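Local coordinates for protein SidF, inhibitor of growth family, member 3 (PDB 4FYE) that is a bacterial effector phosphatase that probably removes a phosphate from phosphoinositide lipids, at residues T294-Q307 / M383-Q397. The protein carries 1 engineered substitution. Numbering follows the deposited sequence.
Sequences TLINQEEVIQTLAQ and MMDAFDGSKAKITIQ
The Phe-387 ring lies over helix 294-307, held among Leu-295, Gln-298, Glu-299 and Ile-302 as a knob in a hole. Ile-302 covers one face. Its CD1 makes a CH-pi contact 4.2 Å from the ring centroid, 22° off the normal and shifted toward the rim. The other three come in obliquely. Leu-295 CD2 lies 3.2 Å from Phe-387 CE2, Gln-298 CG near Phe-387 CD2, and Glu-299 CB 3.8 Å from Phe-387 CZ. Ile-302 CD1 also meets the methyl of Ala-392. Two polar ends that leave this hole are paired: Gln-298 with Arg-273 and Glu-356, and Glu-299 in a salt bridge with Arg-213.

The Gln-307 amide is the other flat group. It meets the backbone of Gln-397 close to its own plane, with two bonds that fix its rotation. Gln-397 N gives to Gln-307 OE1 at 2.9 Å, on a lone pair. Gln-307 NE2 gives to Gln-397 O at 2.9 Å, also on a lone pair. The bend at chi2 (76°) turns the amide toward the strand.

Between these ends Ile-394 CG1 packs on Gln-303 CB at 3.3 Å, and the Gln-303 side chain runs alongside Thr-395. Ala-306 CB touches Ile-396 CD1 at 3.8 Å. Bends at chi2 and chi3 put Met-383 SD 3.8 Å from Leu-295 CG, the two side chains crossing at about a right angle.

A type II turn, Phe-387 to Ser-390, joins helix 373-387 to strand 391-399. Phe-387 O accepts from both N and OG of Ser-390. Helix 284-311 packs on the four-stranded mixed sheet of this alpha-beta phosphatase domain, touching strands 391-399, 402-416 and 353-360. Its axis runs 46° to edge strand 391-399, and the Phe-387 knob joins it to helix 373-387.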
ATOM      1  N   THR A 294     -11.706   8.296  11.131  1.00 57.73           N
ATOM      2  CA  THR A 294     -10.535   7.549  10.905  1.00 54.26           C
ATOM      3  C   THR A 294     -10.605   6.250  11.670  1.00 56.69           C
ATOM      4  O   THR A 294     -10.117   5.215  11.167  1.00 51.08           O
ATOM      5  CB  THR A 294      -9.175   8.344  10.957  1.00 61.35           C
ATOM      6  OG1 THR A 294      -8.286   7.818  11.945  1.00 66.53           O
ATOM      7  CG2 THR A 294      -9.312   9.875  11.050  1.00 52.82           C
ATOM      8  N   LEU A 295     -11.269   6.282  12.845  1.00 53.33           N
ATOM      9  CA  LEU A 295     -11.567   5.081  13.605  1.00 50.81           C
ATOM     10  C   LEU A 295     -12.551   4.163  12.825  1.00 53.27           C
ATOM     11  O   LEU A 295     -12.324   2.968  12.644  1.00 56.75           O
ATOM     12  CB  LEU A 295     -12.216   5.465  14.903  1.00 56.23           C
ATOM     13  CG  LEU A 295     -11.985   4.770  16.236  1.00 54.76           C
ATOM     14  CD1 LEU A 295     -13.352   4.488  16.823  1.00 54.89           C
ATOM     15  CD2 LEU A 295     -11.179   3.502  16.167  1.00 51.59           C
ATOM     16  N   ILE A 296     -13.634   4.729  12.345  1.00 52.18           N
ATOM     17  CA  ILE A 296     -14.531   4.039  11.465  1.00 54.84           C
ATOM     18  C   ILE A 296     -13.780   3.316  10.293  1.00 58.18           C
ATOM     19  O   ILE A 296     -13.883   2.068  10.130  1.00 59.65           O
ATOM     20  CB  ILE A 296     -15.628   5.018  11.031  1.00 57.43           C
ATOM     21  CG1 ILE A 296     -16.626   5.184  12.201  1.00 59.37           C
ATOM     22  CG2 ILE A 296     -16.309   4.538   9.766  1.00 59.31           C
ATOM     23  CD1 ILE A 296     -17.579   6.358  12.070  1.00 59.77           C
ATOM     24  N   ASN A 297     -13.001   4.067   9.518  1.00 54.97           N
ATOM     25  CA  ASN A 297     -12.135   3.479   8.513  1.00 48.97           C
ATOM     26  C   ASN A 297     -11.112   2.514   9.065  1.00 52.51           C
ATOM     27  O   ASN A 297     -10.838   1.502   8.417  1.00 51.33           O
ATOM     28  CB  ASN A 297     -11.431   4.565   7.794  1.00 49.48           C
ATOM     29  CG  ASN A 297     -12.362   5.379   6.959  1.00 52.07           C
ATOM     30  OD1 ASN A 297     -13.549   5.017   6.747  1.00 51.39           O
ATOM     31  ND2 ASN A 297     -11.834   6.488   6.442  1.00 50.19           N
ATOM     32  N   GLN A 298     -10.562   2.778  10.260  1.00 50.76           N
ATOM     33  CA  GLN A 298      -9.739   1.751  10.900  1.00 48.17           C
ATOM     34  C   GLN A 298     -10.493   0.401  11.048  1.00 47.32           C
ATOM     35  O   GLN A 298      -9.898  -0.644  10.837  1.00 46.49           O
ATOM     36  CB  GLN A 298      -9.213   2.179  12.263  1.00 49.54           C
ATOM     37  CG  GLN A 298      -8.128   1.224  12.742  1.00 50.62           C
ATOM     38  CD  GLN A 298      -6.986   1.077  11.748  1.00 51.51           C
ATOM     39  OE1 GLN A 298      -6.617   2.044  11.090  1.00 52.81           O
ATOM     40  NE2 GLN A 298      -6.380  -0.117  11.683  1.00 51.62           N
ATOM     41  N   GLU A 299     -11.780   0.396  11.401  1.00 47.92           N
ATOM     42  CA  GLU A 299     -12.444  -0.889  11.444  1.00 50.92           C
ATOM     43  C   GLU A 299     -12.575  -1.566  10.080  1.00 49.63           C
ATOM     44  O   GLU A 299     -12.348  -2.780   9.983  1.00 52.57           O
ATOM     45  CB  GLU A 299     -13.672  -1.002  12.396  1.00 58.13           C
ATOM     46  CG  GLU A 299     -14.955  -0.265  12.013  1.00 68.52           C
ATOM     47  CD  GLU A 299     -16.196  -0.702  12.827  1.00 69.46           C
ATOM     48  OE1 GLU A 299     -17.317  -0.616  12.290  1.00 85.43           O
ATOM     49  OE2 GLU A 299     -16.109  -1.124  13.997  1.00 70.82           O
ATOM     50  N   GLU A 300     -12.755  -0.793   9.013  1.00 47.87           N
ATOM     51  CA  GLU A 300     -12.794  -1.368   7.675  1.00 46.13           C
ATOM     52  C   GLU A 300     -11.478  -2.028   7.354  1.00 48.64           C
ATOM     53  O   GLU A 300     -11.428  -3.131   6.831  1.00 51.68           O
ATOM     54  CB  GLU A 300     -13.144  -0.325   6.631  1.00 46.84           C
ATOM     55  CG  GLU A 300     -13.363  -0.858   5.195  1.00 49.42           C
ATOM     56  CD  GLU A 300     -13.229   0.216   4.086  1.00 60.12           C
ATOM     57  OE1 GLU A 300     -12.964  -0.151   2.904  1.00 75.99           O
ATOM     58  OE2 GLU A 300     -13.353   1.440   4.359  1.00 55.88           O
ATOM     59  N   VAL A 301     -10.391  -1.364   7.707  1.00 47.78           N
ATOM     60  CA  VAL A 301      -9.078  -1.966   7.567  1.00 43.80           C
ATOM     61  C   VAL A 301      -8.977  -3.314   8.302  1.00 42.82           C
ATOM     62  O   VAL A 301      -8.287  -4.202   7.823  1.00 46.14           O
ATOM     63  CB  VAL A 301      -7.958  -0.987   8.053  1.00 41.95           C
ATOM     64  CG1 VAL A 301      -6.578  -1.665   8.255  1.00 38.84           C
ATOM     65  CG2 VAL A 301      -7.883   0.173   7.112  1.00 42.55           C
ATOM     66  N   ILE A 302      -9.610  -3.451   9.467  1.00 44.76           N
ATOM     67  CA  ILE A 302      -9.576  -4.735  10.192  1.00 42.52           C
ATOM     68  C   ILE A 302     -10.351  -5.752   9.401  1.00 40.41           C
ATOM     69  O   ILE A 302      -9.940  -6.885   9.232  1.00 40.09           O
ATOM     70  CB  ILE A 302     -10.127  -4.638  11.606  1.00 47.42           C
ATOM     71  CG1 ILE A 302      -9.364  -3.548  12.347  1.00 50.10           C
ATOM     72  CG2 ILE A 302     -10.075  -6.008  12.313  1.00 44.20           C
ATOM     73  CD1 ILE A 302      -9.349  -3.701  13.834  1.00 53.88           C
ATOM     74  N   GLN A 303     -11.465  -5.328   8.862  1.00 41.18           N
ATOM     75  CA  GLN A 303     -12.246  -6.215   8.084  1.00 42.03           C
ATOM     76  C   GLN A 303     -11.475  -6.724   6.848  1.00 42.45           C
ATOM     77  O   GLN A 303     -11.519  -7.925   6.526  1.00 44.89           O
ATOM     78  CB  GLN A 303     -13.527  -5.516   7.668  1.00 43.62           C
ATOM     79  CG  GLN A 303     -14.460  -6.436   6.915  1.00 44.90           C
ATOM     80  CD  GLN A 303     -15.799  -5.817   6.691  1.00 47.56           C
ATOM     81  OE1 GLN A 303     -16.028  -5.246   5.625  1.00 49.41           O
ATOM     82  NE2 GLN A 303     -16.679  -5.886   7.695  1.00 46.39           N
ATOM     83  N   THR A 304     -10.735  -5.843   6.193  1.00 40.31           N
ATOM     84  CA  THR A 304      -9.983  -6.213   4.986  1.00 40.12           C
ATOM     85  C   THR A 304      -8.791  -7.112   5.383  1.00 42.61           C
ATOM     86  O   THR A 304      -8.502  -8.047   4.661  1.00 40.41           O
ATOM     87  CB  THR A 304      -9.545  -4.935   4.252  1.00 43.82           C
ATOM     88  OG1 THR A 304     -10.707  -4.143   4.023  1.00 44.98           O
ATOM     89  CG2 THR A 304      -8.824  -5.189   2.877  1.00 42.83           C
ATOM     90  N   LEU A 305      -8.121  -6.899   6.525  1.00 39.04           N
ATOM     91  CA  LEU A 305      -7.054  -7.827   6.809  1.00 39.69           C
ATOM     92  C   LEU A 305      -7.563  -9.230   7.111  1.00 43.24           C
ATOM     93  O   LEU A 305      -6.960 -10.240   6.713  1.00 46.95           O
ATOM     94  CB  LEU A 305      -6.222  -7.334   7.943  1.00 43.69           C
ATOM     95  CG  LEU A 305      -5.506  -5.980   7.863  1.00 47.96           C
ATOM     96  CD1 LEU A 305      -4.177  -6.109   8.529  1.00 45.10           C
ATOM     97  CD2 LEU A 305      -5.268  -5.319   6.526  1.00 43.70           C
ATOM     98  N   ALA A 306      -8.720  -9.334   7.754  1.00 45.92           N
ATOM     99  CA  ALA A 306      -9.263 -10.660   8.087  1.00 42.73           C
ATOM    100  C   ALA A 306      -9.632 -11.412   6.827  1.00 44.80           C
ATOM    101  O   ALA A 306      -9.437 -12.611   6.757  1.00 45.85           O
ATOM    102  CB  ALA A 306     -10.477 -10.530   8.987  1.00 42.55           C
ATOM    103  N   GLN A 307     -10.189 -10.708   5.826  1.00 47.88           N
ATOM    104  CA  GLN A 307     -10.550 -11.332   4.508  1.00 42.33           C
ATOM    105  C   GLN A 307      -9.271 -11.786   3.827  1.00 40.71           C
ATOM    106  O   GLN A 307      -9.277 -12.846   3.233  1.00 45.56           O
ATOM    107  CB  GLN A 307     -11.364 -10.366   3.550  1.00 40.16           C
ATOM    108  CG  GLN A 307     -12.224 -11.083   2.462  1.00 38.72           C
ATOM    109  CD  GLN A 307     -13.530 -11.733   2.982  1.00 43.28           C
ATOM    110  OE1 GLN A 307     -14.351 -11.098   3.663  1.00 49.88           O
ATOM    111  NE2 GLN A 307     -13.751 -12.995   2.633  1.00 43.69           N
ATOM    112  N   MET A 383      -5.799   5.741  16.444  1.00 62.29           N
ATOM    113  CA  MET A 383      -6.867   4.769  16.166  1.00 62.33           C
ATOM    114  C   MET A 383      -6.334   3.299  16.025  1.00 60.56           C
ATOM    115  O   MET A 383      -6.938   2.360  16.523  1.00 59.30           O
ATOM    116  CB  MET A 383      -7.770   5.231  15.002  1.00 58.94           C
ATOM    117  CG  MET A 383      -8.242   6.682  15.071  1.00 61.19           C
ATOM    118  SD  MET A 383      -9.178   7.243  16.547  1.00 75.13           S
ATOM    119  CE  MET A 383      -8.016   7.036  17.858  1.00 72.70           C
ATOM    120  N   MET A 384      -5.188   3.117  15.381  1.00 56.56           N
ATOM    121  CA  MET A 384      -4.533   1.818  15.393  1.00 55.67           C
ATOM    122  C   MET A 384      -4.310   1.327  16.811  1.00 57.53           C
ATOM    123  O   MET A 384      -4.596   0.152  17.116  1.00 56.87           O
ATOM    124  CB  MET A 384      -3.194   1.819  14.594  1.00 49.94           C
ATOM    125  CG  MET A 384      -3.354   1.907  13.071  1.00 47.01           C
ATOM    126  SD  MET A 384      -1.742   1.872  12.238  0.80 42.21           S
ATOM    127  CE  MET A 384      -1.292   0.258  12.822  1.00 49.52           C
ATOM    128  N   ASP A 385      -3.792   2.198  17.680  1.00 58.12           N
ATOM    129  CA  ASP A 385      -3.539   1.804  19.093  1.00 61.07           C
ATOM    130  C   ASP A 385      -4.833   1.673  19.910  1.00 60.21           C
ATOM    131  O   ASP A 385      -4.857   0.958  20.919  1.00 60.17           O
ATOM    132  CB  ASP A 385      -2.565   2.763  19.805  1.00 64.64           C
ATOM    133  CG  ASP A 385      -1.089   2.310  19.736  1.00 68.79           C
ATOM    134  OD1 ASP A 385      -0.789   1.087  19.593  1.00 65.96           O
ATOM    135  OD2 ASP A 385      -0.211   3.219  19.827  1.00 69.49           O
ATOM    136  N   ALA A 386      -5.886   2.377  19.484  1.00 59.93           N
ATOM    137  CA  ALA A 386      -7.227   2.277  20.095  1.00 58.05           C
ATOM    138  C   ALA A 386      -7.726   0.863  19.999  1.00 60.43           C
ATOM    139  O   ALA A 386      -8.256   0.309  20.997  1.00 62.62           O
ATOM    140  CB  ALA A 386      -8.205   3.193  19.373  1.00 54.47           C
ATOM    141  N   PHE A 387      -7.551   0.263  18.811  1.00 53.37           N
ATOM    142  CA  PHE A 387      -7.979  -1.128  18.617  1.00 54.95           C
ATOM    143  C   PHE A 387      -6.964  -2.137  19.109  1.00 53.81           C
ATOM    144  O   PHE A 387      -7.342  -3.287  19.386  1.00 57.39           O
ATOM    145  CB  PHE A 387      -8.320  -1.425  17.148  1.00 53.39           C
ATOM    146  CG  PHE A 387      -9.749  -1.068  16.750  1.00 53.05           C
ATOM    147  CD1 PHE A 387     -10.841  -1.887  17.140  1.00 52.03           C
ATOM    148  CD2 PHE A 387     -10.012   0.048  15.953  1.00 48.77           C
ATOM    149  CE1 PHE A 387     -12.154  -1.601  16.722  1.00 48.20           C
ATOM    150  CE2 PHE A 387     -11.338   0.337  15.546  1.00 51.97           C
ATOM    151  CZ  PHE A 387     -12.405  -0.504  15.917  1.00 49.14           C
ATOM    152  N   ASP A 388      -5.703  -1.713  19.268  1.00 53.61           N
ATOM    153  CA  ASP A 388      -4.620  -2.657  19.618  1.00 55.39           C
ATOM    154  C   ASP A 388      -4.889  -3.471  20.855  1.00 60.83           C
ATOM    155  O   ASP A 388      -5.305  -2.946  21.914  1.00 68.17           O
ATOM    156  CB  ASP A 388      -3.193  -2.040  19.610  1.00 58.62           C
ATOM    157  CG  ASP A 388      -2.104  -3.053  20.080  1.00 67.31           C
ATOM    158  OD1 ASP A 388      -2.141  -3.479  21.266  1.00 73.69           O
ATOM    159  OD2 ASP A 388      -1.249  -3.473  19.285  1.00 62.70           O
ATOM    160  N   GLY A 389      -4.679  -4.776  20.696  1.00 64.27           N
ATOM    161  CA  GLY A 389      -4.910  -5.786  21.735  1.00 66.02           C
ATOM    162  C   GLY A 389      -6.355  -5.914  22.225  1.00 71.19           C
ATOM    163  O   GLY A 389      -6.610  -6.360  23.391  1.00 74.59           O
ATOM    164  N   SER A 390      -7.313  -5.512  21.387  1.00 65.68           N
ATOM    165  CA  SER A 390      -8.708  -5.905  21.654  1.00 66.92           C
ATOM    166  C   SER A 390      -9.386  -6.489  20.378  1.00 65.55           C
ATOM    167  O   SER A 390      -8.682  -6.911  19.431  1.00 56.83           O
ATOM    168  CB  SER A 390      -9.468  -4.744  22.248  1.00 61.14           C
ATOM    169  OG  SER A 390      -9.831  -3.937  21.170  1.00 67.32           O
ATOM    170  N   LYS A 391     -10.723  -6.536  20.366  1.00 68.10           N
ATOM    171  CA  LYS A 391     -11.492  -7.234  19.315  1.00 68.36           C
ATOM    172  C   LYS A 391     -12.225  -6.210  18.464  1.00 67.85           C
ATOM    173  O   LYS A 391     -12.497  -5.135  18.969  1.00 73.92           O
ATOM    174  CB  LYS A 391     -12.542  -8.146  19.950  1.00 68.03           C
ATOM    175  CG  LYS A 391     -12.012  -9.476  20.446  1.00 76.11           C
ATOM    176  CD  LYS A 391     -13.092 -10.380  21.068  1.00 75.72           C
ATOM    177  CE  LYS A 391     -13.181 -10.154  22.569  1.00 72.23           C
ATOM    178  NZ  LYS A 391     -13.734 -11.335  23.298  1.00 76.39           N
ATOM    179  N   ALA A 392     -12.554  -6.531  17.202  1.00 64.50           N
ATOM    180  CA  ALA A 392     -13.591  -5.782  16.442  1.00 62.34           C
ATOM    181  C   ALA A 392     -14.618  -6.648  15.753  1.00 60.20           C
ATOM    182  O   ALA A 392     -14.266  -7.677  15.207  1.00 63.05           O
ATOM    183  CB  ALA A 392     -12.961  -4.863  15.422  1.00 63.82           C
ATOM    184  N   LYS A 393     -15.874  -6.207  15.726  1.00 58.86           N
ATOM    185  CA  LYS A 393     -16.925  -7.012  15.132  1.00 60.02           C
ATOM    186  C   LYS A 393     -16.994  -6.711  13.671  1.00 57.92           C
ATOM    187  O   LYS A 393     -17.181  -5.577  13.300  1.00 64.06           O
ATOM    188  CB  LYS A 393     -18.249  -6.769  15.820  1.00 61.43           C
ATOM    189  CG  LYS A 393     -18.112  -7.057  17.293  1.00 69.93           C
ATOM    190  CD  LYS A 393     -19.416  -7.213  18.063  1.00 76.14           C
ATOM    191  CE  LYS A 393     -19.070  -7.797  19.428  1.00 75.82           C
ATOM    192  NZ  LYS A 393     -20.235  -7.951  20.344  1.00 84.25           N
ATOM    193  N   ILE A 394     -16.838  -7.731  12.844  1.00 51.62           N
ATOM    194  CA  ILE A 394     -16.541  -7.543  11.421  1.00 51.83           C
ATOM    195  C   ILE A 394     -17.416  -8.448  10.566  1.00 49.28           C
ATOM    196  O   ILE A 394     -18.138  -9.229  11.105  1.00 51.65           O
ATOM    197  CB  ILE A 394     -14.999  -7.731  11.187  1.00 50.02           C
ATOM    198  CG1 ILE A 394     -14.511  -6.432  10.698  1.00 50.27           C
ATOM    199  CG2 ILE A 394     -14.538  -9.006  10.425  1.00 43.23           C
ATOM    200  CD1 ILE A 394     -14.458  -5.487  11.866  1.00 53.48           C
ATOM    201  N   THR A 395     -17.375  -8.318   9.250  1.00 50.62           N
ATOM    202  CA  THR A 395     -18.178  -9.182   8.373  1.00 51.80           C
ATOM    203  C   THR A 395     -17.215  -9.906   7.451  1.00 48.84           C
ATOM    204  O   THR A 395     -16.315  -9.283   6.947  1.00 46.84           O
ATOM    205  CB  THR A 395     -19.155  -8.331   7.522  1.00 53.42           C
ATOM    206  OG1 THR A 395     -20.202  -7.888   8.373  1.00 58.30           O
ATOM    207  CG2 THR A 395     -19.766  -9.123   6.409  1.00 49.62           C
ATOM    208  N   ILE A 396     -17.405 -11.207   7.230  1.00 49.29           N
ATOM    209  CA  ILE A 396     -16.511 -11.955   6.402  1.00 50.35           C
ATOM    210  C   ILE A 396     -17.373 -12.468   5.282  1.00 54.12           C
ATOM    211  O   ILE A 396     -18.366 -13.157   5.538  1.00 50.70           O
ATOM    212  CB  ILE A 396     -15.899 -13.157   7.191  1.00 54.03           C
ATOM    213  CG1 ILE A 396     -14.964 -12.659   8.313  1.00 47.85           C
ATOM    214  CG2 ILE A 396     -15.223 -14.191   6.275  1.00 47.96           C
ATOM    215  CD1 ILE A 396     -13.618 -12.316   7.822  1.00 45.62           C
ATOM    216  N   GLN A 397     -16.991 -12.139   4.055  1.00 51.97           N
ATOM    217  CA  GLN A 397     -17.615 -12.766   2.874  1.00 60.95           C
ATOM    218  C   GLN A 397     -17.287 -14.256   2.733  1.00 63.93           C
ATOM    219  O   GLN A 397     -16.114 -14.597   2.564  1.00 62.53           O
ATOM    220  CB  GLN A 397     -17.064 -12.122   1.619  1.00 61.35           C
ATOM    221  CG  GLN A 397     -17.526 -10.737   1.333  1.00 68.70           C
ATOM    222  CD  GLN A 397     -19.016 -10.660   1.431  1.00 78.99           C
ATOM    223  OE1 GLN A 397     -19.545  -9.995   2.337  1.00 80.59           O
ATOM    224  NE2 GLN A 397     -19.718 -11.388   0.541  1.00 78.40           N
TER